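Local atomic coordinates of phytoene synthase (PDB entry 5IYS), a protein that probably acts as a dehydrosqualene synthase, condensing two molecules of farnesyl diphosphate head to head with the help of magnesium. Residues C132-G137 / G162-L167; T168-R172 / Y249-L253. All coordinates share one frame; numbering follows the deposited sequence.

Interaction 1: C132-G137 / G162-L167; sequences CYYVAG and GEAMQL. With FPS (S-[(2E,6E)-3,7,11-trimethyldodeca-2,6,10-trienyl] trihydrogen thiodiphosphate), chain G; FPS (S-[(2E,6E)-3,7,11-trimethyldodeca-2,6,10-trienyl] trihydrogen thiodiphosphate), chain H.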
loop_
_atom_site.group_PDB
_atom_site.type_symbol
_atom_site.label_atom_id
_atom_site.label_comp_id
_atom_site.label_asym_id
_atom_site.label_seq_id
_atom_site.Cartn_x
_atom_site.Cartn_y
_atom_site.Cartn_z
ATOM N N CYS A 132 9.097 3.515 4.209
ATOM C CA CYS A 132 7.788 3.596 3.543
ATOM C C CYS A 132 7.975 3.474 2.050
ATOM O O CYS A 132 7.107 2.914 1.399
ATOM C CB CYS A 132 7.048 4.891 3.839
ATOM S SG CYS A 132 6.475 5.073 5.549
ATOM N N TYR A 133 9.118 3.904 1.509
ATOM C CA TYR A 133 9.351 3.696 0.068
ATOM C C TYR A 133 9.423 2.194 -0.182
ATOM O O TYR A 133 8.797 1.650 -1.103
ATOM C CB TYR A 133 10.630 4.371 -0.469
ATOM C CG TYR A 133 10.968 3.794 -1.828
ATOM C CD1 TYR A 133 10.076 3.957 -2.887
ATOM C CD2 TYR A 133 11.953 2.818 -1.966
ATOM C CE1 TYR A 133 10.222 3.241 -4.090
ATOM C CE2 TYR A 133 12.141 2.142 -3.184
ATOM C CZ TYR A 133 11.248 2.351 -4.226
ATOM O OH TYR A 133 11.320 1.644 -5.411
ATOM N N TYR A 134 10.305 1.526 0.546
ATOM C CA TYR A 134 10.572 0.129 0.214
ATOM C C TYR A 134 9.314 -0.735 0.273
ATOM O O TYR A 134 9.134 -1.621 -0.571
ATOM C CB TYR A 134 11.673 -0.463 1.084
ATOM C CG TYR A 134 13.034 -0.047 0.560
ATOM C CD1 TYR A 134 13.648 -0.747 -0.478
ATOM C CD2 TYR A 134 13.635 1.117 1.008
ATOM C CE1 TYR A 134 14.874 -0.318 -1.017
ATOM C CE2 TYR A 134 14.861 1.545 0.487
ATOM C CZ TYR A 134 15.483 0.809 -0.508
ATOM O OH TYR A 134 16.696 1.240 -1.020
ATOM N N VAL A 135 8.440 -0.491 1.242
ATOM C CA VAL A 135 7.272 -1.370 1.341
ATOM C C VAL A 135 5.993 -0.789 0.759
ATOM O O VAL A 135 4.953 -1.440 0.807
ATOM C CB VAL A 135 6.980 -1.814 2.778
ATOM C CG1 VAL A 135 8.164 -2.561 3.377
ATOM C CG2 VAL A 135 6.534 -0.612 3.639
ATOM N N ALA A 136 5.991 0.472 0.347
ATOM C CA ALA A 136 4.719 1.048 -0.057
ATOM C C ALA A 136 4.860 1.935 -1.273
ATOM O O ALA A 136 4.127 1.787 -2.255
ATOM C CB ALA A 136 4.029 1.767 1.134
ATOM N N GLY A 137 5.855 2.820 -1.250
ATOM C CA GLY A 137 6.157 3.609 -2.451
ATOM C C GLY A 137 6.556 2.727 -3.630
ATOM O O GLY A 137 6.190 3.002 -4.784
ATOM N N GLY A 162 2.078 6.233 -2.089
ATOM C CA GLY A 162 2.429 5.000 -1.350
ATOM C C GLY A 162 2.895 5.315 0.064
ATOM O O GLY A 162 2.497 4.671 1.035
ATOM N N GLU A 163 3.720 6.345 0.199
ATOM C CA GLU A 163 4.070 6.835 1.515
ATOM C C GLU A 163 2.885 7.318 2.362
ATOM O O GLU A 163 2.809 7.015 3.554
ATOM C CB GLU A 163 5.157 7.935 1.438
ATOM C CG GLU A 163 5.800 8.223 2.790
ATOM C CD GLU A 163 6.719 9.459 2.737
ATOM O OE1 GLU A 163 7.126 9.868 1.629
ATOM O OE2 GLU A 163 6.990 10.062 3.794
ATOM N N ALA A 164 1.988 8.104 1.776
ATOM C CA ALA A 164 0.817 8.571 2.519
ATOM C C ALA A 164 0.030 7.360 3.047
ATOM O O ALA A 164 -0.538 7.393 4.145
ATOM C CB ALA A 164 -0.089 9.444 1.591
ATOM N N MET A 165 -0.177 6.375 2.181
ATOM C CA MET A 165 -0.929 5.189 2.591
ATOM C C MET A 165 -0.242 4.391 3.701
ATOM O O MET A 165 -0.902 3.869 4.619
ATOM C CB MET A 165 -1.189 4.313 1.360
ATOM C CG MET A 165 -2.334 4.837 0.490
ATOM S SD MET A 165 -2.492 3.799 -1.014
ATOM C CE MET A 165 -3.904 4.616 -1.746
ATOM N N GLN A 166 1.071 4.241 3.598
ATOM C CA GLN A 166 1.806 3.464 4.598
ATOM C C GLN A 166 1.732 4.215 5.941
ATOM O O GLN A 166 1.578 3.573 6.970
ATOM C CB GLN A 166 3.267 3.273 4.172
ATOM C CG GLN A 166 4.129 2.507 5.156
ATOM C CD GLN A 166 3.535 1.156 5.508
ATOM O OE1 GLN A 166 3.282 0.869 6.677
ATOM N NE2 GLN A 166 3.165 0.392 4.492
ATOM N N LEU A 167 1.898 5.537 5.932
ATOM C CA LEU A 167 1.737 6.340 7.164
ATOM C C LEU A 167 0.347 6.172 7.768
ATOM O O LEU A 167 0.179 6.129 8.985
ATOM C CB LEU A 167 1.943 7.831 6.861
ATOM C CG LEU A 167 3.384 8.287 6.634
ATOM C CD1 LEU A 167 3.450 9.793 6.462
ATOM C CD2 LEU A 167 4.270 7.822 7.789
HETATM C C1 FPS G . -2.359 -1.690 2.441
HETATM S S1 FPS G . -2.458 -3.307 1.772
HETATM C C2 FPS G . -1.515 -0.961 1.410
HETATM C C3 FPS G . -0.623 0.001 1.701
HETATM C C4 FPS G . -0.417 0.457 3.115
HETATM C C5 FPS G . 0.182 0.680 0.609
HETATM C C6 FPS G . -0.089 0.172 -0.807
HETATM C C7 FPS G . 0.469 1.179 -1.793
HETATM C C8 FPS G . -0.142 1.455 -2.959
HETATM C C10 FPS G . 0.575 2.384 -3.915
HETATM C C9 FPS G . -1.453 0.830 -3.374
HETATM C C11 FPS G . -0.349 3.552 -4.268
HETATM C C12 FPS G . 0.260 4.412 -5.363
HETATM C C13 FPS G . 0.008 4.268 -6.684
HETATM C C14 FPS G . 0.649 5.206 -7.675
HETATM C C15 FPS G . -0.930 3.212 -7.209
HETATM P PA FPS G . -4.046 -4.362 2.565
HETATM O O1A FPS G . -4.522 -5.390 1.636
HETATM O O2A FPS G . -3.318 -5.146 3.778
HETATM O O3A FPS G . -5.196 -3.483 3.239
HETATM P PB FPS G . -4.965 -3.094 4.800
HETATM O O1B FPS G . -5.662 -4.077 5.699
HETATM O O2B FPS G . -5.461 -1.669 4.873
HETATM O O3B FPS G . -3.512 -3.105 5.222
HETATM C C1 FPS H . 0.285 -3.650 4.244
HETATM S S1 FPS H . 1.042 -2.660 5.495
HETATM C C2 FPS H . 1.356 -4.363 3.455
HETATM C C3 FPS H . 2.208 -3.768 2.601
HETATM C C4 FPS H . 2.271 -2.278 2.393
HETATM C C5 FPS H . 3.183 -4.650 1.855
HETATM C C6 FPS H . 2.494 -5.433 0.738
HETATM C C7 FPS H . 1.605 -4.525 -0.093
HETATM C C8 FPS H . 0.351 -4.877 -0.412
HETATM C C10 FPS H . -0.467 -3.874 -1.191
HETATM C C9 FPS H . -0.244 -6.173 0.070
HETATM C C11 FPS H . -0.375 -4.063 -2.688
HETATM C C12 FPS H . -1.566 -3.267 -3.206
HETATM C C13 FPS H . -1.861 -3.109 -4.509
HETATM C C14 FPS H . -1.051 -3.711 -5.617
HETATM C C15 FPS H . -3.052 -2.278 -4.867
HETATM P PA FPS H . 0.992 -3.990 7.042
HETATM O O1A FPS H . 1.784 -5.192 6.683
HETATM O O2A FPS H . 1.647 -3.292 8.336
HETATM O O3A FPS H . -0.562 -4.183 7.460
HETATM P PB FPS H . -1.485 -5.468 7.271
HETATM O O1B FPS H . -1.830 -5.906 8.669
HETATM O O2B FPS H . -0.807 -6.609 6.545
HETATM O O3B FPS H . -2.694 -5.015 6.480
#
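The Q166 amide is the flat group of this contact, and V135 covers one of its faces: V135 CG2 stands 3.6 Å from Q166 NE2. On the opposite face lies methyl C4 of the thiodiphosphate FPS of chain G, 3.8 Å from Q166 NE2, and beyond the nitrogen comes C4 of FPS of chain H, 3.5 Å from it. The nitrogen end of the carboxamide is therefore sandwiched between hydrocarbon groups, and its buried NE2 has no hydrogen-bonding partner in the model. A bend at chi2 (54°) turns the amide from the helix interface toward the ligands. Its aliphatic stem remains at the interface, where Q166 CG touches C132 SG at 3.5 Å and Q166 CB meets A136 CB at the same separation. C132 CB also touches E163 CG, and the sulfur makes a looser contact with L167 CD2.

The segments 132-137 and 162-167 cross nearly at right angles (96°), their axes approaching to 8.1 Å, and draw closest where two glycines face each other: the CA atoms of G137 and G162 are 4.1 Å apart. Nearby, a wider pi-type turn runs through 133-137, with G137 N hydrogen-bonded to C132 O. The carbonyls of V135 and A136 approach the ligand chains of H and G, respectively. Packing of this kind, a crossing of helices 125-143 and 155-172 lining two prenyl pockets, belongs to the all-helical squalene/phytoene synthase fold.

Interaction 2: T168-R172 / Y249-L253; sequences TNILR and YREQL. With MG (magnesium ion), chain D; FPS (S-[(2E,6E)-3,7,11-trimethyldodeca-2,6,10-trienyl] trihydrogen thiodiphosphate), chain G; FPS (S-[(2E,6E)-3,7,11-trimethyldodeca-2,6,10-trienyl] trihydrogen thiodiphosphate), chain H.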
loop_
_atom_site.group_PDB
_atom_site.type_symbol
_atom_site.label_atom_id
_atom_site.label_comp_id
_atom_site.label_asym_id
_atom_site.label_seq_id
_atom_site.Cartn_x
_atom_site.Cartn_y
_atom_site.Cartn_z
ATOM N N THR A 168 -0.669 6.174 6.909
ATOM C CA THR A 168 -2.044 5.926 7.359
ATOM C C THR A 168 -2.163 4.546 8.015
ATOM O O THR A 168 -2.764 4.391 9.087
ATOM C CB THR A 168 -3.005 5.999 6.149
ATOM O OG1 THR A 168 -2.880 7.287 5.510
ATOM C CG2 THR A 168 -4.453 5.765 6.580
ATOM N N ASN A 169 -1.572 3.537 7.387
ATOM C CA ASN A 169 -1.574 2.184 7.964
ATOM C C ASN A 169 -0.919 2.127 9.351
ATOM O O ASN A 169 -1.442 1.502 10.300
ATOM C CB ASN A 169 -0.922 1.210 6.975
ATOM C CG ASN A 169 -0.987 -0.236 7.447
ATOM O OD1 ASN A 169 -0.241 -0.615 8.336
ATOM N ND2 ASN A 169 -1.859 -1.047 6.840
ATOM N N ILE A 170 0.181 2.864 9.476
ATOM C CA ILE A 170 0.920 2.975 10.729
ATOM C C ILE A 170 0.048 3.608 11.832
ATOM O O ILE A 170 -0.064 3.095 12.965
ATOM C CB ILE A 170 2.208 3.809 10.500
ATOM C CG1 ILE A 170 3.289 2.969 9.797
ATOM C CG2 ILE A 170 2.770 4.299 11.809
ATOM C CD1 ILE A 170 4.484 3.782 9.236
ATOM N N LEU A 171 -0.617 4.696 11.465
ATOM C CA LEU A 171 -1.423 5.493 12.390
ATOM C C LEU A 171 -2.684 4.745 12.776
ATOM O O LEU A 171 -3.226 4.902 13.877
ATOM C CB LEU A 171 -1.776 6.834 11.735
ATOM C CG LEU A 171 -0.598 7.819 11.682
ATOM C CD1 LEU A 171 -0.906 8.935 10.720
ATOM C CD2 LEU A 171 -0.304 8.415 13.104
ATOM N N ARG A 172 -3.144 3.892 11.874
ATOM C CA ARG A 172 -4.341 3.101 12.148
ATOM C C ARG A 172 -4.032 2.013 13.177
ATOM O O ARG A 172 -4.912 1.616 13.950
ATOM C CB ARG A 172 -4.874 2.514 10.829
ATOM C CG ARG A 172 -6.166 1.698 10.940
ATOM C CD ARG A 172 -6.413 0.965 9.613
ATOM N NE ARG A 172 -5.437 -0.119 9.468
ATOM C CZ ARG A 172 -5.313 -0.891 8.395
ATOM N NH1 ARG A 172 -6.005 -0.606 7.302
ATOM N NH2 ARG A 172 -4.484 -1.928 8.421
ATOM N N TYR A 249 -8.529 4.903 1.358
ATOM C CA TYR A 249 -7.491 4.639 2.344
ATOM C C TYR A 249 -7.339 5.825 3.315
ATOM O O TYR A 249 -7.260 5.617 4.527
ATOM C CB TYR A 249 -6.162 4.249 1.685
ATOM C CG TYR A 249 -5.449 3.205 2.499
ATOM C CD1 TYR A 249 -5.905 1.893 2.521
ATOM C CD2 TYR A 249 -4.401 3.560 3.335
ATOM C CE1 TYR A 249 -5.253 0.928 3.252
ATOM C CE2 TYR A 249 -3.728 2.603 4.091
ATOM C CZ TYR A 249 -4.179 1.302 4.053
ATOM O OH TYR A 249 -3.559 0.358 4.814
ATOM N N ARG A 250 -7.397 7.047 2.790
ATOM C CA ARG A 250 -7.185 8.263 3.586
ATOM C C ARG A 250 -8.260 8.433 4.653
ATOM O O ARG A 250 -8.030 9.029 5.710
ATOM C CB ARG A 250 -7.230 9.512 2.691
ATOM C CG ARG A 250 -7.061 10.808 3.480
ATOM C CD ARG A 250 -6.898 12.000 2.527
ATOM N NE ARG A 250 -8.126 12.156 1.750
ATOM C CZ ARG A 250 -8.310 13.100 0.835
ATOM N NH1 ARG A 250 -7.323 13.948 0.568
ATOM N NH2 ARG A 250 -9.444 13.142 0.137
ATOM N N GLU A 251 -9.476 8.050 4.282
ATOM C CA GLU A 251 -10.624 8.073 5.197
ATOM C C GLU A 251 -10.393 7.385 6.530
ATOM O O GLU A 251 -10.947 7.799 7.557
ATOM C CB GLU A 251 -11.857 7.474 4.487
ATOM C CG GLU A 251 -13.091 7.390 5.388
ATOM C CD GLU A 251 -13.763 8.732 5.625
ATOM O OE1 GLU A 251 -13.378 9.737 4.987
ATOM O OE2 GLU A 251 -14.656 8.792 6.503
ATOM N N GLN A 252 -9.493 6.406 6.570
ATOM C CA GLN A 252 -9.190 5.780 7.852
ATOM C C GLN A 252 -8.589 6.703 8.901
ATOM O O GLN A 252 -8.698 6.422 10.101
ATOM C CB GLN A 252 -8.305 4.544 7.686
ATOM C CG GLN A 252 -8.915 3.567 6.680
ATOM C CD GLN A 252 -7.983 2.427 6.374
ATOM O OE1 GLN A 252 -8.126 1.332 6.923
ATOM N NE2 GLN A 252 -6.923 2.727 5.638
ATOM N N LEU A 253 -7.935 7.780 8.466
ATOM C CA LEU A 253 -7.494 8.792 9.427
ATOM C C LEU A 253 -8.694 9.388 10.171
ATOM O O LEU A 253 -8.635 9.602 11.382
ATOM C CB LEU A 253 -6.682 9.902 8.743
ATOM C CG LEU A 253 -5.387 9.435 8.040
ATOM C CD1 LEU A 253 -4.824 10.626 7.287
ATOM C CD2 LEU A 253 -4.365 8.927 9.039
HETATM MG MG MG D . 0.955 -1.974 9.476
HETATM C C1 FPS G . -2.359 -1.690 2.441
HETATM S S1 FPS G . -2.458 -3.307 1.772
HETATM C C2 FPS G . -1.515 -0.961 1.410
HETATM C C3 FPS G . -0.623 0.001 1.701
HETATM C C4 FPS G . -0.417 0.457 3.115
HETATM C C5 FPS G . 0.182 0.680 0.609
HETATM C C6 FPS G . -0.089 0.172 -0.807
HETATM C C7 FPS G . 0.469 1.179 -1.793
HETATM C C8 FPS G . -0.142 1.455 -2.959
HETATM C C10 FPS G . 0.575 2.384 -3.915
HETATM C C9 FPS G . -1.453 0.830 -3.374
HETATM C C11 FPS G . -0.349 3.552 -4.268
HETATM C C12 FPS G . 0.260 4.412 -5.363
HETATM C C13 FPS G . 0.008 4.268 -6.684
HETATM C C14 FPS G . 0.649 5.206 -7.675
HETATM C C15 FPS G . -0.930 3.212 -7.209
HETATM P PA FPS G . -4.046 -4.362 2.565
HETATM O O1A FPS G . -4.522 -5.390 1.636
HETATM O O2A FPS G . -3.318 -5.146 3.778
HETATM O O3A FPS G . -5.196 -3.483 3.239
HETATM P PB FPS G . -4.965 -3.094 4.800
HETATM O O1B FPS G . -5.662 -4.077 5.699
HETATM O O2B FPS G . -5.461 -1.669 4.873
HETATM O O3B FPS G . -3.512 -3.105 5.222
HETATM C C1 FPS H . 0.285 -3.650 4.244
HETATM S S1 FPS H . 1.042 -2.660 5.495
HETATM C C2 FPS H . 1.356 -4.363 3.455
HETATM C C3 FPS H . 2.208 -3.768 2.601
HETATM C C4 FPS H . 2.271 -2.278 2.393
HETATM C C5 FPS H . 3.183 -4.650 1.855
HETATM C C6 FPS H . 2.494 -5.433 0.738
HETATM C C7 FPS H . 1.605 -4.525 -0.093
HETATM C C8 FPS H . 0.351 -4.877 -0.412
HETATM C C10 FPS H . -0.467 -3.874 -1.191
HETATM C C9 FPS H . -0.244 -6.173 0.070
HETATM C C11 FPS H . -0.375 -4.063 -2.688
HETATM C C12 FPS H . -1.566 -3.267 -3.206
HETATM C C13 FPS H . -1.861 -3.109 -4.509
HETATM C C14 FPS H . -1.051 -3.711 -5.617
HETATM C C15 FPS H . -3.052 -2.278 -4.867
HETATM P PA FPS H . 0.992 -3.990 7.042
HETATM O O1A FPS H . 1.784 -5.192 6.683
HETATM O O2A FPS H . 1.647 -3.292 8.336
HETATM O O3A FPS H . -0.562 -4.183 7.460
HETATM P PB FPS H . -1.485 -5.468 7.271
HETATM O O1B FPS H . -1.830 -5.906 8.669
HETATM O O2B FPS H . -0.807 -6.609 6.545
HETATM O O3B FPS H . -2.694 -5.015 6.480
HETATM O O HOH W 1 0.895 -0.708 10.768
HETATM O O HOH W 2 2.807 -1.306 9.313
HETATM O O HOH W 3 -0.616 -2.507 9.651
#
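N169 holds its CG anti to the backbone N (chi1 -175°), which carries its amide to the hydroxyl of Y249, while R172 leaves its helix extended and then bends at chi3 (71°), bringing NH1 between Q252 and a diphosphate. N169 ND2 donates to Y249 OH at 3.0 Å in a nearly straight bond. The amide and ring planes differ by only 7°, and the hydroxyl lies in the amide plane. The same OH donates to O2B of FPS of chain G at 2.8 Å, so it bridges amide and phosphate. R172 NH1 reaches that O2B at 2.7 Å and gives a second bond to Q252 OE1 at 2.9 Å, both partners lying near the guanidinium plane at its edge.

Q252 is itself held: its NE2 donates to Y249 O at 3.1 Å, on a lone pair in the carbonyl plane, and sits above the centre of the Y249 ring. T168 CG2 packs against Y249 O and the ring, and L171 CD1 against L253 CD2 at 3.8 Å. T168 OG1 turns instead to A164 and Y224.

The other end of the N169 amide binds metal, OD1 lying 2.1 Å from a magnesium ion that also takes O2A of FPS of chain H. One amide thus joins the metal of one diphosphate to the hydroxyl gripping the other. R172 grips the chain G diphosphate directly, and Q252 positions R172 from the second shell. The chemistry implies that magnesium and the R172 guanidinium would probably offset part of the charge of two adjacent diphosphates, with N169 and Y249 as neutral hydrogen-bond donors.

Interactions 1 and 2 follow one another along helix 155-172, which presents 162-167 to helix 125-143 and then 168-172 to helix 236-258. Their centres lie 12 Å apart, and they meet directly where M165 O packs 3.1 Å from Y249 CE2. Each touches both FPS molecules, but at different levels: interaction 1 borders prenyl carbons, whereas interaction 2 handles diphosphate oxygens and a magnesium ion. D56 and D60, which bind further magnesium, belong to helix 39-60, so the shared helix supplies metal ligation from a second part of the bundle. A single helix thus links the hydrocarbon and metal-diphosphate regions, consistent with a site that aligns two farnesyl chains for condensation.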